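Local coordinates for histidine-containing phosphotransfer protein 2 (Oryza sativa, PDB 1YVI), which relays phosphoryl groups from cytokinin sensor histidine kinases to B-type response regulators and so acts as a positive regulator of cytokinin signalling, at residues 94-97 with 98-101; 109-112 with 113-116. All coordinates share one frame; numbering follows the deposited sequence.

How the interactions relate
Interactions 1 and 2 are both contacts between successive turns of one helix, on two helices that follow each other in the chain. Interaction 1 lies inside helix 92-106. Interaction 2 opens helix 110-142 and lies farther from the centre of the chain. Each is partly buried, with a cysteine on its inner side. The outer side of 94-101 has a sulfur-aromatic pair. In 109-116 the aliphatic part of an arginine packs on a leucine beside helix 42-65, and a serine caps the helix start. The two meet at Phe101: its CD2 packs 3.6 Å from CB of Ala116, and its CZ lies 3.3 Å from the backbone O of Cys113. Thr97 also packs against Ala116.

Interaction 1: 94-97 with 98-101; sequences VKFT and CMQF
The Phe96 ring receives the sulfur of Met99 at its edge, near the ring plane. SD of Met99 is 3.7 Å from CD1 of Phe96 and 5.0 Å from the ring centroid, 83° off the ring normal. This is a Met-aromatic contact. The Met99 chain runs alongside the ring. Met99 CG lies anti to its own carbonyl carbon (chi1 -77°), which lays the chain back along the preceding turn, with CG 3.5 Å from O of Lys95. The second ring, Phe101, leads away from 94-97; its CB stays close, 3.3 Å from O of Thr97. Four backbone bonds of the helix join 94-97 to 98-101. The straightest is Cys98 N to Val94 O, at 3.0 Å with an N-H...O angle of 169°. On the inner side CG1 of Val94 lies 4.4 Å from SG of Cys98, and both residues touch helix 72-89. Thr97 OG1 is hydrogen-bonded to Lys93 O and to Asp123 of helix 110-142. The sulfur-edge contact is weak and lies on the exposed side, so it probably adds little to the bundle. The directional tie between helices comes from the threonine hydroxyl, which links this helix to helix 110-142 through Asp123.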
# COMPACT_ATOMS: atom_id res chain seq x y z
N VAL A 94 5.28 2.43 -2.37
CA VAL A 94 5.25 2.64 -0.92
C VAL A 94 6.52 1.97 -0.36
O VAL A 94 7.22 2.53 0.47
CB VAL A 94 3.97 2.02 -0.31
CG1 VAL A 94 3.96 2.12 1.22
CG2 VAL A 94 2.72 2.68 -0.92
N LYS A 95 6.80 0.76 -0.83
CA LYS A 95 7.99 0.05 -0.35
C LYS A 95 9.27 0.88 -0.58
O LYS A 95 10.10 0.99 0.33
CB LYS A 95 8.08 -1.36 -1.05
CG LYS A 95 9.33 -2.10 -0.65
CD LYS A 95 9.57 -3.33 -1.51
CE LYS A 95 10.04 -2.93 -2.91
NZ LYS A 95 9.91 -4.07 -3.86
N PHE A 96 9.49 1.42 -1.78
CA PHE A 96 10.73 2.14 -2.01
C PHE A 96 10.84 3.41 -1.20
O PHE A 96 11.93 3.73 -0.73
CB PHE A 96 10.99 2.44 -3.49
CG PHE A 96 11.08 1.21 -4.32
CD1 PHE A 96 11.81 0.15 -3.89
CD2 PHE A 96 10.38 1.11 -5.51
CE1 PHE A 96 11.87 -1.02 -4.64
CE2 PHE A 96 10.46 -0.05 -6.25
CZ PHE A 96 11.19 -1.10 -5.81
N THR A 97 9.71 4.06 -0.96
CA THR A 97 9.69 5.29 -0.10
C THR A 97 10.09 4.94 1.33
O THR A 97 10.91 5.63 1.95
CB THR A 97 8.34 5.95 -0.21
OG1 THR A 97 8.13 6.32 -1.59
CG2 THR A 97 8.27 7.19 0.68
N CYS A 98 9.56 3.82 1.85
CA CYS A 98 9.97 3.30 3.20
C CYS A 98 11.48 3.02 3.33
O CYS A 98 12.09 3.25 4.37
CB CYS A 98 9.19 2.00 3.56
SG CYS A 98 7.43 2.43 3.87
N MET A 99 12.05 2.48 2.26
CA MET A 99 13.48 2.20 2.21
C MET A 99 14.29 3.46 2.43
O MET A 99 15.23 3.48 3.24
CB MET A 99 13.80 1.55 0.87
CG MET A 99 13.39 0.08 0.88
SD MET A 99 13.46 -0.77 -0.71
CE MET A 99 15.22 -0.83 -1.02
N GLN A 100 13.89 4.52 1.75
CA GLN A 100 14.65 5.78 1.80
C GLN A 100 14.44 6.40 3.20
O GLN A 100 15.31 7.03 3.79
CB GLN A 100 14.09 6.74 0.71
CG GLN A 100 14.72 8.15 0.74
CD GLN A 100 14.94 8.77 -0.66
OE1 GLN A 100 14.02 8.85 -1.50
NE2 GLN A 100 16.16 9.24 -0.89
N PHE A 101 13.25 6.16 3.72
CA PHE A 101 12.75 6.77 4.96
C PHE A 101 13.68 6.44 6.12
O PHE A 101 13.86 7.27 7.03
CB PHE A 101 11.29 6.25 5.14
CG PHE A 101 10.43 7.01 6.12
CD1 PHE A 101 10.93 7.50 7.33
CD2 PHE A 101 9.06 7.13 5.88
CE1 PHE A 101 10.08 8.15 8.26
CE2 PHE A 101 8.20 7.79 6.83
CZ PHE A 101 8.71 8.30 8.00

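Interaction 2: 109-112 with 113-116; sequences SRDG and CLMA
Cys113 N donates to Ser109 O at 3.0 Å and 171°, and three more i to i+4 backbone bonds follow, ending with Ala116 N to Gly112 O. Ser109 is the N-cap. Its OG accepts from Gly112 N at 3.1 Å, with an N-H...O angle of 149°, so the hydroxyl satisfies an amide of the first turn. The Arg110 chain runs alongside Leu114. CG of Arg110 is 4.1 Å from CD1 of Leu114, so the aliphatic part of the arginine does the touching. The guanidinium group goes elsewhere: NH1 is hydrogen-bonded to the carbonyls of Leu65 and Gln67, at the end of helix 42-65 and just beyond it. With chi1 at -78°, Leu114 CG sits on the side of its backbone N, 3.5 Å from O of Arg110. Cys113 takes a similar first torsion, and its SG lies 3.4 Å from O of Ser109. That buried side chain also packs on Phe104 and Leu65, between helices 92-106 and 42-65. The arrangement is a serine N-cap starting the last helix of the HPt domain, a four-helix bundle in this family.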
# COMPACT_ATOMS: atom_id res chain seq x y z
N SER A 109 16.12 13.09 12.20
CA SER A 109 15.51 14.30 11.67
C SER A 109 13.98 14.16 11.68
O SER A 109 13.41 13.52 10.81
CB SER A 109 15.97 14.48 10.22
OG SER A 109 15.47 15.69 9.67
N ARG A 110 13.32 14.80 12.61
CA ARG A 110 11.87 14.78 12.69
C ARG A 110 11.29 15.33 11.38
O ARG A 110 10.36 14.74 10.80
CB ARG A 110 11.44 15.69 13.87
CG ARG A 110 9.92 15.80 14.00
CD ARG A 110 9.47 17.01 14.82
NE ARG A 110 10.04 17.06 16.18
CZ ARG A 110 9.47 16.58 17.29
NH1 ARG A 110 8.31 15.95 17.22
NH2 ARG A 110 10.08 16.72 18.47
N ASP A 111 11.85 16.45 10.91
CA ASP A 111 11.34 17.08 9.69
C ASP A 111 11.56 16.25 8.46
O ASP A 111 10.70 16.21 7.62
CB ASP A 111 11.91 18.50 9.51
CG ASP A 111 11.30 19.52 10.49
OD1 ASP A 111 10.49 19.22 11.43
OD2 ASP A 111 11.66 20.69 10.35
N GLY A 112 12.67 15.52 8.38
CA GLY A 112 12.88 14.61 7.26
C GLY A 112 11.86 13.44 7.28
O GLY A 112 11.34 13.05 6.26
N CYS A 113 11.63 12.86 8.46
CA CYS A 113 10.63 11.79 8.68
C CYS A 113 9.25 12.32 8.28
O CYS A 113 8.51 11.62 7.58
CB CYS A 113 10.63 11.35 10.15
SG CYS A 113 12.12 10.39 10.59
N LEU A 114 8.92 13.56 8.67
CA LEU A 114 7.63 14.16 8.33
C LEU A 114 7.47 14.33 6.84
O LEU A 114 6.40 14.04 6.29
CB LEU A 114 7.36 15.47 9.11
CG LEU A 114 6.89 15.35 10.56
CD1 LEU A 114 7.03 16.73 11.27
CD2 LEU A 114 5.47 14.85 10.69
N MET A 115 8.53 14.74 6.16
CA MET A 115 8.49 14.94 4.69
C MET A 115 8.45 13.59 4.00
O MET A 115 7.72 13.42 3.02
CB MET A 115 9.71 15.71 4.17
CG MET A 115 9.69 17.24 4.43
SD MET A 115 10.99 17.99 3.38
CE MET A 115 10.23 17.99 1.73
N ALA A 116 9.15 12.61 4.56
CA ALA A 116 9.08 11.24 4.01
C ALA A 116 7.67 10.60 4.18
O ALA A 116 7.18 9.91 3.28
CB ALA A 116 10.20 10.34 4.65